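Local structure of angiopoietin-related protein 3 (Homo sapiens, 6EUA) at residues E21-S24 / G25-I29; N63-W66 / E67-K70; H121-N124 / Y125-H128; V136-A139 / I140-K144. The protein regulates lipid and glucose metabolism as a hepatokine, raising plasma triglycerides by inhibiting lipoprotein lipase, and mediates endothelial cell adhesion through the fibrinogen-like domain described here. One frame throughout, in Å; residues are numbered along the deposited sequence.

Interaction 1 of 4, residues E21-S24 / G25-I29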
loop_
_atom_site.group_PDB
_atom_site.type_symbol
_atom_site.label_atom_id
_atom_site.label_comp_id
_atom_site.label_asym_id
_atom_site.label_seq_id
_atom_site.Cartn_x
_atom_site.Cartn_y
_atom_site.Cartn_z
ATOM N N GLU A 21 14.594 2.079 -9.677
ATOM C CA GLU A 21 13.263 2.179 -9.071
ATOM C C GLU A 21 13.028 3.638 -8.697
ATOM O O GLU A 21 13.490 4.108 -7.648
ATOM C CB GLU A 21 13.144 1.269 -7.855
ATOM C CG GLU A 21 13.661 -0.126 -8.122
ATOM C CD GLU A 21 12.565 -1.161 -8.116
ATOM O OE1 GLU A 21 11.400 -0.807 -8.410
ATOM O OE2 GLU A 21 12.877 -2.327 -7.800
ATOM N N HIS A 22 12.303 4.358 -9.554
ATOM C CA HIS A 22 12.090 5.784 -9.358
ATOM C C HIS A 22 10.717 6.101 -8.795
ATOM O O HIS A 22 10.385 7.278 -8.630
ATOM C CB HIS A 22 12.324 6.537 -10.665
ATOM C CG HIS A 22 13.759 6.558 -11.086
ATOM N ND1 HIS A 22 14.198 7.199 -12.224
ATOM C CD2 HIS A 22 14.860 6.021 -10.511
ATOM C CE1 HIS A 22 15.506 7.043 -12.340
ATOM N NE2 HIS A 22 15.932 6.335 -11.309
ATOM N N THR A 23 9.938 5.088 -8.446
ATOM C CA THR A 23 8.614 5.283 -7.872
ATOM C C THR A 23 8.647 5.023 -6.370
ATOM O O THR A 23 9.378 4.148 -5.894
ATOM C CB THR A 23 7.605 4.340 -8.528
ATOM O OG1 THR A 23 8.154 3.017 -8.550
ATOM C CG2 THR A 23 7.320 4.780 -9.969
ATOM N N SER A 24 7.823 5.772 -5.633
ATOM C CA SER A 24 7.693 5.594 -4.193
ATOM C C SER A 24 6.957 4.300 -3.866
ATOM O O SER A 24 6.091 3.845 -4.623
ATOM C CB SER A 24 6.922 6.756 -3.565
ATOM O OG SER A 24 7.653 7.966 -3.553
ATOM N N GLY A 25 7.285 3.730 -2.714
ATOM C CA GLY A 25 6.672 2.491 -2.282
ATOM C C GLY A 25 7.569 1.728 -1.320
ATOM O O GLY A 25 8.637 2.200 -0.917
ATOM N N MET A 26 7.106 0.520 -0.982
ATOM C CA MET A 26 7.724 -0.337 0.027
ATOM C C MET A 26 8.806 -1.208 -0.607
ATOM O O MET A 26 8.559 -1.878 -1.618
ATOM C CB MET A 26 6.648 -1.210 0.693
ATOM C CG MET A 26 7.142 -2.161 1.819
ATOM S SD MET A 26 5.849 -3.190 2.592
ATOM C CE MET A 26 5.149 -4.006 1.156
ATOM N N TYR A 27 9.997 -1.213 -0.004
ATOM C CA TYR A 27 11.140 -1.936 -0.558
ATOM C C TYR A 27 11.928 -2.607 0.564
ATOM O O TYR A 27 11.970 -2.104 1.688
ATOM C CB TYR A 27 12.084 -1.003 -1.335
ATOM C CG TYR A 27 11.504 -0.350 -2.579
ATOM C CD1 TYR A 27 11.504 -1.013 -3.800
ATOM C CD2 TYR A 27 10.979 0.940 -2.534
ATOM C CE1 TYR A 27 10.979 -0.419 -4.941
ATOM C CE2 TYR A 27 10.452 1.542 -3.673
ATOM C CZ TYR A 27 10.458 0.861 -4.873
ATOM O OH TYR A 27 9.930 1.458 -6.003
ATOM N N ALA A 28 12.564 -3.740 0.248
ATOM C CA ALA A 28 13.523 -4.374 1.154
ATOM C C ALA A 28 14.896 -3.722 1.014
ATOM O O ALA A 28 15.373 -3.499 -0.104
ATOM C CB ALA A 28 13.636 -5.877 0.876
ATOM N N ILE A 29 15.531 -3.410 2.146
ATOM C CA ILE A 29 16.906 -2.927 2.152
ATOM C C ILE A 29 17.686 -3.736 3.179
ATOM O O ILE A 29 17.119 -4.441 4.016
ATOM C CB ILE A 29 17.021 -1.413 2.467
ATOM C CG1 ILE A 29 16.515 -1.117 3.895
ATOM C CG2 ILE A 29 16.298 -0.577 1.416
ATOM C CD1 ILE A 29 16.873 0.276 4.417
#
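Thr23 and Tyr27 meet across a corner where the chain passes without a break from the irregular loop 21-24 into the strand 25-29. Gly25 makes the corner: at its phi of 155° a beta carbon would collide with Ser24 O, so only glycine fits comfortably here. Beyond it the strand runs antiparallel to strand 37-44, where backbone hydrogen bonds pair Gly25 with Cys41, Tyr27 with Val39 and Ile29 with Phe37.

The Tyr27 side chain points back at the loop, and its OH donates to Thr23 O at 2.7 Å. That oxygen lies at the ring edge, in the ring plane, while the C=O...donor angle of 143° shows that the hydroxyl meets the carbonyl bent from its axis. Glu21 reaches another part of the same ring edge: its OE1 is 3.5 Å from Tyr27 CE1, and its CB is 3.7 Å from Tyr27 OH. The carboxylate is turned steeply to the ring, with the planes 73° apart, and OE1 takes its hydrogen bond from His38 N of the second subunit. His38 of that subunit also meets the Tyr27 ring edge-to-face, so the contact lies at a subunit interface. Ser24 turns the other way, its OG bonded to Val43 N and Asp42 OD1.

A tyrosine on the first strand thus bonds the carbonyl of the loop that leads into it, at the start of the large antiparallel sheet of the fibrinogen C-terminal domain, beside the second subunit.

Interaction 2 of 4, residues N63-W66 / E67-K70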
loop_
_atom_site.group_PDB
_atom_site.type_symbol
_atom_site.label_atom_id
_atom_site.label_comp_id
_atom_site.label_asym_id
_atom_site.label_seq_id
_atom_site.Cartn_x
_atom_site.Cartn_y
_atom_site.Cartn_z
ATOM N N ASN A 63 2.345 6.697 21.757
ATOM C CA ASN A 63 2.899 6.690 23.109
ATOM C C ASN A 63 3.405 5.295 23.472
ATOM O O ASN A 63 2.923 4.640 24.393
ATOM C CB ASN A 63 1.876 7.177 24.123
ATOM C CG ASN A 63 2.494 7.440 25.467
ATOM O OD1 ASN A 63 3.689 7.721 25.562
ATOM N ND2 ASN A 63 1.698 7.337 26.521
ATOM N N GLU A 64 4.423 4.866 22.739
ATOM C CA GLU A 64 4.911 3.497 22.780
ATOM C C GLU A 64 6.116 3.372 23.704
ATOM O O GLU A 64 6.723 4.360 24.141
ATOM C CB GLU A 64 5.269 3.017 21.368
ATOM C CG GLU A 64 4.092 2.445 20.594
ATOM C CD GLU A 64 3.660 1.076 21.109
ATOM O OE1 GLU A 64 2.597 0.594 20.667
ATOM O OE2 GLU A 64 4.375 0.477 21.950
ATOM N N THR A 65 6.459 2.121 23.988
ATOM C CA THR A 65 7.562 1.787 24.870
ATOM C C THR A 65 8.891 2.086 24.193
ATOM O O THR A 65 8.984 2.245 22.963
ATOM C CB THR A 65 7.534 0.305 25.236
ATOM O OG1 THR A 65 7.228 -0.471 24.066
ATOM C CG2 THR A 65 6.480 0.045 26.293
ATOM N N TRP A 66 9.935 2.108 25.023
ATOM C CA TRP A 66 11.300 2.211 24.519
ATOM C C TRP A 66 11.609 1.084 23.538
ATOM O O TRP A 66 12.168 1.323 22.461
ATOM C CB TRP A 66 12.292 2.205 25.687
ATOM C CG TRP A 66 13.730 2.276 25.266
ATOM C CD1 TRP A 66 14.604 1.236 25.157
ATOM C CD2 TRP A 66 14.461 3.453 24.890
ATOM N NE1 TRP A 66 15.832 1.688 24.735
ATOM C CE2 TRP A 66 15.772 3.046 24.570
ATOM C CE3 TRP A 66 14.135 4.810 24.798
ATOM C CZ2 TRP A 66 16.753 3.946 24.163
ATOM C CZ3 TRP A 66 15.117 5.703 24.398
ATOM C CH2 TRP A 66 16.407 5.266 24.085
ATOM N N GLU A 67 11.248 -0.156 23.882
ATOM C CA GLU A 67 11.573 -1.257 22.979
ATOM C C GLU A 67 10.930 -1.046 21.614
ATOM O O GLU A 67 11.586 -1.198 20.576
ATOM C CB GLU A 67 11.141 -2.595 23.577
ATOM C CG GLU A 67 11.964 -3.044 24.787
ATOM C CD GLU A 67 13.436 -3.275 24.464
ATOM O OE1 GLU A 67 14.293 -2.490 24.941
ATOM O OE2 GLU A 67 13.732 -4.251 23.742
ATOM N N ASN A 68 9.658 -0.648 21.599
ATOM C CA ASN A 68 8.970 -0.439 20.334
ATOM C C ASN A 68 9.503 0.773 19.576
ATOM O O ASN A 68 9.586 0.730 18.336
ATOM C CB ASN A 68 7.470 -0.349 20.594
ATOM C CG ASN A 68 6.844 -1.729 20.765
ATOM O OD1 ASN A 68 7.431 -2.737 20.364
ATOM N ND2 ASN A 68 5.682 -1.786 21.403
ATOM N N TYR A 69 9.888 1.852 20.278
ATOM C CA TYR A 69 10.540 2.940 19.555
ATOM C C TYR A 69 11.902 2.506 19.022
ATOM O O TYR A 69 12.351 3.021 17.984
ATOM C CB TYR A 69 10.651 4.193 20.434
ATOM C CG TYR A 69 9.503 5.169 20.209
ATOM C CD1 TYR A 69 8.445 5.242 21.115
ATOM C CD2 TYR A 69 9.460 5.994 19.080
ATOM C CE1 TYR A 69 7.378 6.105 20.914
ATOM C CE2 TYR A 69 8.393 6.877 18.871
ATOM C CZ TYR A 69 7.354 6.922 19.794
ATOM O OH TYR A 69 6.292 7.790 19.608
ATOM N N LYS A 70 12.534 1.520 19.661
ATOM C CA LYS A 70 13.810 1.027 19.157
ATOM C C LYS A 70 13.637 0.126 17.924
ATOM O O LYS A 70 14.409 0.234 16.969
ATOM C CB LYS A 70 14.556 0.300 20.275
ATOM C CG LYS A 70 15.742 -0.525 19.828
ATOM C CD LYS A 70 16.190 -1.444 20.958
ATOM C CE LYS A 70 17.280 -0.814 21.792
ATOM N NZ LYS A 70 18.629 -1.031 21.186
#
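Glu64 and Asn68 approach each other at a slant, with carboxylate and amide planes 68° apart. The ND2 of Asn68 sends a nearly straight bond, 170° at the hydrogen, to Glu64 OE2 at 2.7 Å; the acceptor lies in the amide plane, yet the donor sits above the carboxylate plane. The same OE2 takes a weak bond from Thr65 N at 3.3 Å. With an alanine in place of Glu64, Asn68 ND2 would probably lose its mate and the amide be set free to turn.

Thr65 is the N-cap of the helix. A chi1 of 42° turns its OG1 toward the first turn, where Asn68 N gives it a weak capping bond of 3.5 Å. Tyr69 N donates to Thr65 O at 2.9 Å, and Lys70 N to Trp66 O at 2.8 Å.

The Tyr69 ring turns an edge to Glu64 O, which lies in the ring plane 3.6 Å from Tyr69 CD1, and the Tyr69 hydroxyl bonds Phe62 O. Around this short helix, Tyr69 meets Phe73 of strand 73-74 and Trp81 of strand 80-81 edge-to-face, while Trp66 stacks on His153.

Interaction 3 of 4, residues H121-N124 / Y125-H128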
loop_
_atom_site.group_PDB
_atom_site.type_symbol
_atom_site.label_atom_id
_atom_site.label_comp_id
_atom_site.label_asym_id
_atom_site.label_seq_id
_atom_site.Cartn_x
_atom_site.Cartn_y
_atom_site.Cartn_z
ATOM N N HIS A 121 22.583 3.300 20.335
ATOM C CA HIS A 121 21.731 3.115 21.508
ATOM C C HIS A 121 22.472 3.444 22.802
ATOM O O HIS A 121 21.846 3.862 23.784
ATOM C CB HIS A 121 21.190 1.681 21.561
ATOM C CG HIS A 121 22.228 0.655 21.895
ATOM N ND1 HIS A 121 23.005 0.040 20.938
ATOM C CD2 HIS A 121 22.628 0.147 23.085
ATOM C CE1 HIS A 121 23.831 -0.811 21.520
ATOM N NE2 HIS A 121 23.622 -0.765 22.824
ATOM N N GLU A 122 23.801 3.284 22.812
ATOM C CA GLU A 122 24.579 3.596 24.012
ATOM C C GLU A 122 24.499 5.075 24.381
ATOM O O GLU A 122 24.568 5.421 25.567
ATOM C CB GLU A 122 26.035 3.184 23.818
ATOM C CG GLU A 122 26.301 1.710 24.042
ATOM C CD GLU A 122 27.596 1.258 23.395
ATOM O OE1 GLU A 122 27.622 1.137 22.150
ATOM O OE2 GLU A 122 28.585 1.031 24.127
ATOM N N THR A 123 24.379 5.960 23.390
ATOM C CA THR A 123 24.143 7.378 23.636
ATOM C C THR A 123 22.659 7.709 23.773
ATOM O O THR A 123 22.299 8.894 23.771
ATOM C CB THR A 123 24.745 8.232 22.512
ATOM O OG1 THR A 123 24.011 8.018 21.298
ATOM C CG2 THR A 123 26.220 7.903 22.285
ATOM N N ASN A 124 21.798 6.697 23.905
ATOM C CA ASN A 124 20.349 6.886 23.815
ATOM C C ASN A 124 19.985 7.584 22.505
ATOM O O ASN A 124 19.131 8.474 22.467
ATOM C CB ASN A 124 19.798 7.660 25.018
ATOM C CG ASN A 124 19.807 6.843 26.296
ATOM O OD1 ASN A 124 19.491 5.648 26.293
ATOM N ND2 ASN A 124 20.176 7.486 27.401
ATOM N N TYR A 125 20.679 7.198 21.428
ATOM C CA TYR A 125 20.376 7.662 20.071
ATOM C C TYR A 125 20.412 9.189 19.975
ATOM O O TYR A 125 19.479 9.829 19.482
ATOM C CB TYR A 125 19.030 7.097 19.602
ATOM C CG TYR A 125 19.027 5.586 19.513
ATOM C CD1 TYR A 125 19.784 4.938 18.548
ATOM C CD2 TYR A 125 18.288 4.807 20.398
ATOM C CE1 TYR A 125 19.795 3.569 18.451
ATOM C CE2 TYR A 125 18.295 3.420 20.311
ATOM C CZ TYR A 125 19.053 2.807 19.331
ATOM O OH TYR A 125 19.086 1.429 19.205
ATOM N N THR A 126 21.513 9.774 20.449
ATOM C CA THR A 126 21.607 11.227 20.539
ATOM C C THR A 126 21.648 11.860 19.153
ATOM O O THR A 126 22.432 11.453 18.291
ATOM C CB THR A 126 22.837 11.620 21.341
ATOM O OG1 THR A 126 22.706 11.083 22.661
ATOM C CG2 THR A 126 22.947 13.129 21.430
ATOM N N LEU A 127 20.800 12.863 18.949
ATOM C CA LEU A 127 20.627 13.523 17.665
ATOM C C LEU A 127 21.222 14.923 17.708
ATOM O O LEU A 127 21.001 15.667 18.665
ATOM C CB LEU A 127 19.146 13.606 17.308
ATOM C CG LEU A 127 18.805 14.161 15.934
ATOM C CD1 LEU A 127 19.124 13.086 14.906
ATOM C CD2 LEU A 127 17.334 14.539 15.884
ATOM N N HIS A 128 21.972 15.285 16.666
ATOM C CA HIS A 128 22.597 16.601 16.555
ATOM C C HIS A 128 22.212 17.196 15.202
ATOM O O HIS A 128 22.639 16.688 14.159
ATOM C CB HIS A 128 24.118 16.493 16.710
ATOM C CG HIS A 128 24.831 17.809 16.670
ATOM N ND1 HIS A 128 25.487 18.267 15.547
ATOM C CD2 HIS A 128 24.999 18.764 17.616
ATOM C CE1 HIS A 128 26.019 19.450 15.800
ATOM N NE2 HIS A 128 25.740 19.773 17.049
#
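A CH-pi contact between His121 and Tyr125, together with two Thr123-Thr126 hydrogen bonds, lies in the surface loop that links the antiparallel neighbours 109-118 and 127-134. The evidence for the first is the position of His121 CA, 3.6 Å from the centroid of the Tyr125 ring and 16° off its normal, which places it over the ring face. Farther along, His121 CB lies 3.3 Å from Tyr125 CZ and 3.2 Å from Tyr125 OH. Asn124 and Tyr125 both have left-handed backbone conformations, with phi and psi positive, and the chain turns here; with Tyr125 CG anti to the carbonyl carbon (chi1 -63°), the ring lies back across the start of the loop.

Nearer strand 127-134, Thr126 N donates to Thr123 OG1 at 3.2 Å, with an angle of 177° at the hydrogen. Thr123 OG1 is also hydrogen-bonded to Asn120 O, its stronger partner. Thr126 OG1 is directed at Thr123 O; their separation of 2.5 Å is very short, and the exact length is doubtful.

Asn124, Tyr125 and Thr126 form an Asn-X-Thr sequon. Asn124 is N-glycosylated in the natural protein, although no sugar is present here, and the sequon hydroxyl is the one turned in to Thr123. At the far end of its ring, the Tyr125 hydroxyl bonds both the carboxylate of Glu85 and the ammonium of Lys70, and these opposite charges are likely to polarise it.

Interaction 4 of 4, residues V136-A139 / I140-K144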
loop_
_atom_site.group_PDB
_atom_site.type_symbol
_atom_site.label_atom_id
_atom_site.label_comp_id
_atom_site.label_asym_id
_atom_site.label_seq_id
_atom_site.Cartn_x
_atom_site.Cartn_y
_atom_site.Cartn_z
ATOM N N VAL A 136 9.356 26.883 6.720
ATOM C CA VAL A 136 8.752 26.974 8.046
ATOM C C VAL A 136 9.902 27.116 9.039
ATOM O O VAL A 136 10.924 26.422 8.913
ATOM C CB VAL A 136 7.845 25.761 8.336
ATOM C CG1 VAL A 136 8.653 24.488 8.622
ATOM C CG2 VAL A 136 6.884 26.058 9.472
ATOM N N PRO A 137 9.812 28.028 10.000
ATOM C CA PRO A 137 10.921 28.207 10.940
ATOM C C PRO A 137 11.157 26.948 11.762
ATOM O O PRO A 137 10.278 26.099 11.925
ATOM C CB PRO A 137 10.470 29.378 11.821
ATOM C CG PRO A 137 9.344 30.030 11.075
ATOM C CD PRO A 137 8.695 28.945 10.273
ATOM N N ASN A 138 12.383 26.832 12.263
ATOM C CA ASN A 138 12.777 25.681 13.054
ATOM C C ASN A 138 12.184 25.755 14.456
ATOM O O ASN A 138 12.112 26.830 15.057
ATOM C CB ASN A 138 14.299 25.602 13.136
ATOM C CG ASN A 138 14.777 24.409 13.936
ATOM O OD1 ASN A 138 14.212 23.323 13.855
ATOM N ND2 ASN A 138 15.815 24.612 14.726
ATOM N N ALA A 139 11.766 24.597 14.979
ATOM C CA ALA A 139 11.277 24.471 16.345
ATOM C C ALA A 139 12.156 23.599 17.229
ATOM O O ALA A 139 11.896 23.514 18.432
ATOM C CB ALA A 139 9.851 23.894 16.358
ATOM N N ILE A 140 13.170 22.943 16.674
ATOM C CA ILE A 140 14.025 22.019 17.415
ATOM C C ILE A 140 15.344 22.729 17.696
ATOM O O ILE A 140 15.883 23.399 16.801
ATOM C CB ILE A 140 14.225 20.712 16.625
ATOM C CG1 ILE A 140 12.868 20.126 16.221
ATOM C CG2 ILE A 140 15.026 19.691 17.424
ATOM C CD1 ILE A 140 12.927 19.127 15.078
ATOM N N PRO A 141 15.880 22.646 18.911
ATOM C CA PRO A 141 17.169 23.297 19.203
ATOM C C PRO A 141 18.277 22.781 18.294
ATOM O O PRO A 141 18.442 21.573 18.116
ATOM C CB PRO A 141 17.426 22.930 20.666
ATOM C CG PRO A 141 16.068 22.639 21.235
ATOM C CD PRO A 141 15.287 22.019 20.105
ATOM N N GLU A 142 19.039 23.708 17.718
ATOM C CA GLU A 142 20.141 23.360 16.832
ATOM C C GLU A 142 21.470 23.333 17.586
ATOM O O GLU A 142 21.649 24.003 18.605
ATOM C CB GLU A 142 20.246 24.353 15.674
ATOM C CG GLU A 142 19.031 24.445 14.783
ATOM C CD GLU A 142 19.240 25.424 13.634
ATOM O OE1 GLU A 142 20.282 25.310 12.943
ATOM O OE2 GLU A 142 18.376 26.315 13.437
ATOM N N ASN A 143 22.414 22.551 17.050
ATOM C CA ASN A 143 23.789 22.480 17.557
ATOM C C ASN A 143 23.849 21.998 19.004
ATOM O O ASN A 143 24.748 22.368 19.764
ATOM C CB ASN A 143 24.499 23.824 17.403
ATOM C CG ASN A 143 24.908 24.083 15.981
ATOM O OD1 ASN A 143 25.656 23.300 15.391
ATOM N ND2 ASN A 143 24.402 25.167 15.407
ATOM N N LYS A 144 22.877 21.178 19.387
ATOM C CA LYS A 144 22.773 20.616 20.723
ATOM C C LYS A 144 22.602 19.107 20.618
ATOM O O LYS A 144 22.004 18.598 19.664
ATOM C CB LYS A 144 21.584 21.216 21.494
ATOM C CG LYS A 144 21.499 22.735 21.426
ATOM C CD LYS A 144 22.156 23.370 22.621
ATOM C CE LYS A 144 22.301 24.879 22.441
ATOM N NZ LYS A 144 23.736 25.293 22.483
#
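Asn138 OD1 is gripped by two donors, Ile140 N at 3.0 Å and the hydroxyl of Tyr114 on strand 109-118. The bond from Ile140 N is fairly straight at the hydrogen, 166°, but the nitrogen stands above the carbonyl plane of the side chain, 61° out of it. A chi1 of -179° swings Asn138 CG away from the backbone N and lays the amide along the following residues. OD1 can then close on the nitrogen two positions ahead, the definition of an Asx turn. The turn bends the loop between strands 127-134 and 147-149 of the fibrinogen-like domain.

The other branch, ND2, points at Ile140 O; its 2.4 Å is too short to be trusted as a length. ND2 also gives a weak bond to Glu142 OE2 at 3.3 Å, and Glu142 CG is 3.2 Å from the same Asn138 ND2. The amide and carboxylate cross at a steep slant rather than lying flat together. Were Asn138 replaced by an alanine, Ile140 N and the Tyr114 hydroxyl would probably be left without their shared acceptor, and the turn less firmly fixed.

Glu142 has a stronger partner for its other oxygen: OE1 accepts from Ala131 N on strand 127-134. Ile140, whose N-H closes the turn, packs its side chain on Leu129, Tyr114 and Trp201.

Followed from the N terminus, the four contacts come in series; none nests in or crosses another. Interaction 1 closes the loop into the first strand at the subunit interface and stands apart, its nearest atoms about 13 Å from those of interaction 2. Interaction 2 starts helix 66-71, and interaction 3 closes the connection between strands 109-118 and 127-134. These two touch where the Trp66 ring packs on Asn124, with Trp66 CH2 3.8 Å from Asn124 OD1. Interaction 4 bends the loop after strand 127-134 and meets interaction 3 where His128 NE2 lies 3.4 Å from Asn143 CA. Interaction 3 thus touches both interaction 2 and interaction 4, which do not touch each other.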